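Local coordinates for ribokinase (Staphylococcus aureus, PDB 3RY7), which phosphorylates D-ribose at O-5 in a magnesium-dependent reaction with ATP, giving D-ribose 5-phosphate, at residues A[129-134]-A[149-154]. Residues are numbered along the deposited sequence; the frame is centred on the assembly and turned at random.
Sequences DAIINA and ISAFEI
I131 meets I154 and A151 through its two branches. Its CG2 methyl touches CG2 of I154 at 3.6 Å. Its longer branch carries CD1 to the CB methyl of A151, 4.0 Å away. CD1 lies about as near to CA of A151, so the end of this branch rests on the helix surface. The CG2 methyl of I131 also comes near the backbone O of A151, but only in van der Waals contact. The first torsion of I131 explains the division of labour. With chi1 at -65°, CG1 lies beside the backbone N and opposite the carbonyl carbon, and CG2 lies opposite the N. The second torsion, 164°, is extended. It turns CD1 away from the residue's own CA and towards A151.

The contact joins helices 128-132 and 145-157, which flank strand 136-140 in sequence. That strand lies beside 4-8 and 161-165 in the large, mainly parallel sheet of the PfkB-type alpha/beta fold. Both segments touch strand 4-8 of this sheet: A130 and A134 reach V6, and A151 reaches L8. The contact lies away from the substrate, ATP and potassium sites.

I154 has nearly the same shape, but here CG2 does the work. It touches two neighbouring isoleucines, I131 on CG2 and I132 on CG1. The second contact is at 4.0 Å. The side chains of I131 and I132 each cross that of I154 at roughly a right angle. The interface is small, 175 Å² with both sides summed, and no hydrogen bond spans it. I131 is buried, whereas I132 and I154 are partly exposed. A151 also touches V124 of helix 121-125. I132 further contacts H158, just past the end of helix 145-157.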
loop_
_atom_site.group_PDB
_atom_site.type_symbol
_atom_site.label_atom_id
_atom_site.label_comp_id
_atom_site.label_asym_id
_atom_site.label_seq_id
_atom_site.Cartn_x
_atom_site.Cartn_y
_atom_site.Cartn_z
ATOM N N ASP A 129 32.960 3.599 -18.021
ATOM C CA ASP A 129 33.228 4.796 -17.239
ATOM C C ASP A 129 32.522 4.761 -15.896
ATOM O O ASP A 129 33.090 5.141 -14.872
ATOM C CB ASP A 129 32.809 6.043 -18.006
ATOM C CG ASP A 129 33.967 6.690 -18.721
ATOM O OD1 ASP A 129 34.642 7.539 -18.096
ATOM O OD2 ASP A 129 34.202 6.343 -19.895
ATOM N N ALA A 130 31.274 4.307 -15.918
ATOM C CA ALA A 130 30.468 4.187 -14.709
ATOM C C ALA A 130 31.108 3.226 -13.702
ATOM O O ALA A 130 31.212 3.527 -12.511
ATOM C CB ALA A 130 29.065 3.721 -15.070
ATOM N N ILE A 131 31.538 2.070 -14.194
ATOM C CA ILE A 131 32.150 1.057 -13.348
ATOM C C ILE A 131 33.459 1.540 -12.706
ATOM O O ILE A 131 33.635 1.454 -11.492
ATOM C CB ILE A 131 32.378 -0.228 -14.130
ATOM C CG1 ILE A 131 31.021 -0.823 -14.536
ATOM C CG2 ILE A 131 33.205 -1.205 -13.311
ATOM C CD1 ILE A 131 31.085 -1.868 -15.629
ATOM N N ILE A 132 34.362 2.074 -13.517
ATOM C CA ILE A 132 35.667 2.474 -13.017
ATOM C C ILE A 132 35.586 3.436 -11.834
ATOM O O ILE A 132 36.379 3.351 -10.893
ATOM C CB ILE A 132 36.530 3.056 -14.140
ATOM C CG1 ILE A 132 36.895 1.939 -15.118
ATOM C CG2 ILE A 132 37.778 3.725 -13.566
ATOM C CD1 ILE A 132 37.744 2.394 -16.267
ATOM N N ASN A 133 34.610 4.327 -11.858
ATOM C CA ASN A 133 34.517 5.334 -10.808
ATOM C C ASN A 133 33.585 4.957 -9.663
ATOM O O ASN A 133 33.296 5.777 -8.791
ATOM C CB ASN A 133 34.178 6.704 -11.403
ATOM C CG ASN A 133 35.271 7.206 -12.344
ATOM O OD1 ASN A 133 36.462 7.149 -12.019
ATOM N ND2 ASN A 133 34.872 7.682 -13.522
ATOM N N ALA A 134 33.148 3.703 -9.654
ATOM C CA ALA A 134 32.244 3.215 -8.615
ATOM C C ALA A 134 32.984 2.685 -7.378
ATOM O O ALA A 134 34.138 2.267 -7.466
ATOM C CB ALA A 134 31.336 2.123 -9.177
ATOM N N ILE A 149 30.729 -11.237 -16.026
ATOM C CA ILE A 149 32.180 -11.463 -15.982
ATOM C C ILE A 149 32.928 -10.228 -16.484
ATOM O O ILE A 149 33.889 -9.752 -15.864
ATOM C CB ILE A 149 32.577 -12.697 -16.801
ATOM C CG1 ILE A 149 32.144 -13.972 -16.080
ATOM C CG2 ILE A 149 34.084 -12.728 -17.030
ATOM C CD1 ILE A 149 32.316 -15.231 -16.928
ATOM N N SER A 150 32.448 -9.663 -17.583
ATOM C CA SER A 150 33.152 -8.537 -18.175
ATOM C C SER A 150 33.092 -7.281 -17.284
ATOM O O SER A 150 34.075 -6.524 -17.177
ATOM C CB SER A 150 32.634 -8.278 -19.594
ATOM O OG SER A 150 32.226 -6.935 -19.728
ATOM N N ALA A 151 31.948 -7.072 -16.629
ATOM C CA ALA A 151 31.797 -5.937 -15.729
ATOM C C ALA A 151 32.663 -6.117 -14.468
ATOM O O ALA A 151 33.236 -5.159 -13.951
ATOM C CB ALA A 151 30.334 -5.749 -15.355
ATOM N N PHE A 152 32.758 -7.360 -13.997
ATOM C CA PHE A 152 33.528 -7.663 -12.788
ATOM C C PHE A 152 35.041 -7.633 -13.077
ATOM O O PHE A 152 35.832 -7.319 -12.194
ATOM C CB PHE A 152 33.107 -9.020 -12.200
ATOM C CG PHE A 152 31.822 -8.974 -11.385
ATOM C CD1 PHE A 152 31.405 -10.092 -10.653
ATOM C CD2 PHE A 152 31.046 -7.813 -11.339
ATOM C CE1 PHE A 152 30.212 -10.057 -9.891
ATOM C CE2 PHE A 152 29.867 -7.762 -10.569
ATOM C CZ PHE A 152 29.447 -8.890 -9.847
ATOM N N GLU A 153 35.437 -7.950 -14.309
ATOM C CA GLU A 153 36.858 -7.826 -14.715
ATOM C C GLU A 153 37.309 -6.377 -14.681
ATOM O O GLU A 153 38.355 -6.040 -14.106
ATOM C CB GLU A 153 37.099 -8.434 -16.086
ATOM C CG GLU A 153 37.044 -9.951 -16.094
ATOM C CD GLU A 153 36.942 -10.513 -17.503
ATOM O OE1 GLU A 153 36.483 -9.745 -18.386
ATOM O OE2 GLU A 153 37.299 -11.708 -17.717
ATOM N N ILE A 154 36.478 -5.508 -15.238
ATOM C CA ILE A 154 36.721 -4.072 -15.191
ATOM C C ILE A 154 36.791 -3.548 -13.770
ATOM O O ILE A 154 37.711 -2.790 -13.423
ATOM C CB ILE A 154 35.626 -3.301 -15.953
ATOM C CG1 ILE A 154 35.671 -3.641 -17.453
ATOM C CG2 ILE A 154 35.758 -1.799 -15.728
ATOM C CD1 ILE A 154 34.508 -3.039 -18.230
#